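Local atomic coordinates of phosphoribosylformylglycinamidine cyclo-ligase (Thermus thermophilus HB8, PDB entry 5AVM), a protein that probably catalyses the ATP-dependent ring closure of formylglycinamidine ribonucleotide to aminoimidazole ribonucleotide in de novo purine biosynthesis. Residues E237-A242 / V303-A308. Numbering follows the deposited sequence.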
ATOM      1  N   GLU B 237      21.754   3.423  24.362  1.00 39.92           N
ATOM      2  CA  GLU B 237      20.861   2.291  24.611  1.00 40.91           C
ATOM      3  C   GLU B 237      19.386   2.681  24.552  1.00 40.85           C
ATOM      4  O   GLU B 237      18.897   3.433  25.402  1.00 40.95           O
ATOM      5  CB  GLU B 237      21.150   1.664  25.982  1.00 41.75           C
ATOM      6  CG  GLU B 237      20.304   0.417  26.291  1.00 43.69           C
ATOM      7  CD  GLU B 237      20.496  -0.126  27.711  1.00 45.12           C
ATOM      8  OE1 GLU B 237      19.964  -1.219  28.001  1.00 45.90           O
ATOM      9  OE2 GLU B 237      21.165   0.531  28.539  1.00 46.37           O
ATOM     10  N   LEU B 238      18.683   2.167  23.545  1.00 39.64           N
ATOM     11  CA  LEU B 238      17.255   2.422  23.375  1.00 37.51           C
ATOM     12  C   LEU B 238      16.537   1.097  23.579  1.00 36.69           C
ATOM     13  O   LEU B 238      16.993   0.068  23.086  1.00 37.28           O
ATOM     14  CB  LEU B 238      16.959   2.938  21.965  1.00 38.42           C
ATOM     15  CG  LEU B 238      17.234   4.406  21.621  1.00 40.27           C
ATOM     16  CD1 LEU B 238      16.381   5.290  22.503  1.00 39.48           C
ATOM     17  CD2 LEU B 238      18.699   4.737  21.797  1.00 40.81           C
ATOM     18  N   HIS B 239      15.422   1.115  24.304  1.00 34.77           N
ATOM     19  CA  HIS B 239      14.661  -0.109  24.544  1.00 32.27           C
ATOM     20  C   HIS B 239      13.476  -0.251  23.604  1.00 31.30           C
ATOM     21  O   HIS B 239      13.339  -1.258  22.907  1.00 31.41           O
ATOM     22  CB  HIS B 239      14.156  -0.159  25.984  1.00 32.94           C
ATOM     23  CG  HIS B 239      15.238  -0.359  26.994  1.00 34.22           C
ATOM     24  ND1 HIS B 239      14.979  -0.549  28.334  1.00 32.41           N
ATOM     25  CD2 HIS B 239      16.585  -0.401  26.858  1.00 33.72           C
ATOM     26  CE1 HIS B 239      16.121  -0.698  28.980  1.00 34.82           C
ATOM     27  NE2 HIS B 239      17.110  -0.612  28.108  1.00 34.16           N
ATOM     28  N   ALA B 240      12.612   0.756  23.604  1.00 28.81           N
ATOM     29  CA  ALA B 240      11.438   0.758  22.751  1.00 27.50           C
ATOM     30  C   ALA B 240      11.194   2.176  22.259  1.00 27.68           C
ATOM     31  O   ALA B 240      11.932   3.098  22.601  1.00 27.84           O
ATOM     32  CB  ALA B 240      10.223   0.247  23.517  1.00 26.73           C
ATOM     33  N   ALA B 241      10.166   2.348  21.441  1.00 27.47           N
ATOM     34  CA  ALA B 241       9.844   3.661  20.911  1.00 26.82           C
ATOM     35  C   ALA B 241       8.435   3.615  20.368  1.00 26.65           C
ATOM     36  O   ALA B 241       7.964   2.567  19.914  1.00 27.55           O
ATOM     37  CB  ALA B 241      10.828   4.056  19.805  1.00 25.35           C
ATOM     38  N   ALA B 242       7.758   4.752  20.431  1.00 25.62           N
ATOM     39  CA  ALA B 242       6.398   4.827  19.949  1.00 24.21           C
ATOM     40  C   ALA B 242       6.237   6.039  19.073  1.00 24.27           C
ATOM     41  O   ALA B 242       6.666   7.131  19.431  1.00 24.38           O
ATOM     42  CB  ALA B 242       5.428   4.898  21.118  1.00 24.50           C
ATOM     43  N   VAL B 303      11.614   4.912  25.074  1.00 28.54           N
ATOM     44  CA  VAL B 303      11.698   4.224  26.351  1.00 28.20           C
ATOM     45  C   VAL B 303      13.121   3.682  26.428  1.00 29.70           C
ATOM     46  O   VAL B 303      13.527   2.854  25.614  1.00 29.91           O
ATOM     47  CB  VAL B 303      10.692   3.065  26.425  1.00 27.63           C
ATOM     48  CG1 VAL B 303      10.626   2.526  27.839  1.00 27.27           C
ATOM     49  CG2 VAL B 303       9.324   3.537  25.959  1.00 25.37           C
ATOM     50  N   LEU B 304      13.881   4.163  27.402  1.00 31.20           N
ATOM     51  CA  LEU B 304      15.267   3.753  27.559  1.00 33.44           C
ATOM     52  C   LEU B 304      15.761   3.998  28.988  1.00 35.77           C
ATOM     53  O   LEU B 304      15.123   4.731  29.750  1.00 36.48           O
ATOM     54  CB  LEU B 304      16.138   4.544  26.568  1.00 32.82           C
ATOM     55  CG  LEU B 304      15.940   6.072  26.465  1.00 32.76           C
ATOM     56  CD1 LEU B 304      16.021   6.740  27.820  1.00 33.12           C
ATOM     57  CD2 LEU B 304      16.999   6.652  25.557  1.00 31.53           C
ATOM     58  N   PRO B 305      16.901   3.382  29.372  1.00 36.06           N
ATOM     59  CA  PRO B 305      17.456   3.567  30.718  1.00 36.29           C
ATOM     60  C   PRO B 305      17.594   5.059  31.039  1.00 36.32           C
ATOM     61  O   PRO B 305      17.751   5.875  30.132  1.00 35.86           O
ATOM     62  CB  PRO B 305      18.805   2.862  30.623  1.00 35.57           C
ATOM     63  CG  PRO B 305      18.501   1.723  29.715  1.00 34.54           C
ATOM     64  CD  PRO B 305      17.687   2.386  28.619  1.00 34.64           C
ATOM     65  N   GLN B 306      17.538   5.417  32.317  1.00 37.93           N
ATOM     66  CA  GLN B 306      17.641   6.822  32.698  1.00 39.15           C
ATOM     67  C   GLN B 306      18.909   7.518  32.195  1.00 39.77           C
ATOM     68  O   GLN B 306      18.846   8.650  31.718  1.00 39.52           O
ATOM     69  CB  GLN B 306      17.544   6.973  34.217  1.00 39.91           C
ATOM     70  CG  GLN B 306      17.520   8.424  34.681  1.00 41.77           C
ATOM     71  CD  GLN B 306      16.225   9.146  34.318  1.00 43.50           C
ATOM     72  OE1 GLN B 306      16.235  10.336  33.994  1.00 43.43           O
ATOM     73  NE2 GLN B 306      15.103   8.432  34.388  1.00 43.69           N
ATOM     74  N   GLU B 307      20.053   6.847  32.289  1.00 40.55           N
ATOM     75  CA  GLU B 307      21.316   7.439  31.844  1.00 41.51           C
ATOM     76  C   GLU B 307      21.359   7.708  30.351  1.00 40.57           C
ATOM     77  O   GLU B 307      21.999   8.663  29.908  1.00 39.38           O
ATOM     78  CB  GLU B 307      22.495   6.534  32.221  1.00 44.55           C
ATOM     79  CG  GLU B 307      23.886   7.074  31.822  1.00 48.45           C
ATOM     80  CD  GLU B 307      24.373   6.579  30.458  1.00 50.43           C
ATOM     81  OE1 GLU B 307      23.749   6.917  29.431  1.00 53.13           O
ATOM     82  OE2 GLU B 307      25.387   5.850  30.417  1.00 51.08           O
ATOM     83  N   ALA B 308      20.686   6.857  29.579  1.00 41.36           N
ATOM     84  CA  ALA B 308      20.661   6.986  28.123  1.00 40.67           C
ATOM     85  C   ALA B 308      19.969   8.266  27.680  1.00 39.80           C
ATOM     86  O   ALA B 308      20.433   8.943  26.763  1.00 40.09           O
ATOM     87  CB  ALA B 308      19.982   5.770  27.498  1.00 40.09           C
TER
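Val-303 is met by two consecutive residues, His-239 and Ala-240, a worked example of the classic beta bulge: one carbonyl serves two successive amides. Val-303 O accepts from His-239 N at 2.9 Å and from Ala-240 N at 3.0 Å, both donors lying in the carbonyl plane, the second on a lone pair. Val-303 N donates in return to Ala-240 O (3.1 Å), completing an antiparallel hydrogen-bonded pair, and the Ala-240 and Val-303 side chains meet on the same face of the sheet.

Within the bulge, the side chain of His-239 leaves the backbone toward segment 303-308. Its CG stands anti to the carbonyl carbon (chi1 -70°), which lays the ring over Pro-305; Pro-305 CD is 3.5 Å from the ring centroid in a CH-pi contact over one face, displaced to the NE2 side. NE2 donates to Glu-237 OE1 at 2.9 Å, reaching it from above the carboxylate plane, while ND1 pairs with Asp-175. The extended Glu-237 chain crosses the proline at about a right angle, with OE2 beside Pro-305 CG.

Among the aliphatic groups, Leu-238 and Leu-304 run side by side; Leu-238 CD1 and Leu-304 CD2 lie 3.4 Å apart, tighter than usual van der Waals contact.

A leucine in place of His-239 would probably leave Glu-237 and Asp-175 without their shared imidazole partner and Glu-237 freer to swing off Pro-305. Held between two carboxylates, the imidazole is likely to be biased toward its protonated form. The bulge carbonyl and the ring-proline contact join the start of edge strand 240-243 to the turn where strand 298-304 passes into helix 306-313, with Pro-305 at its N-cap.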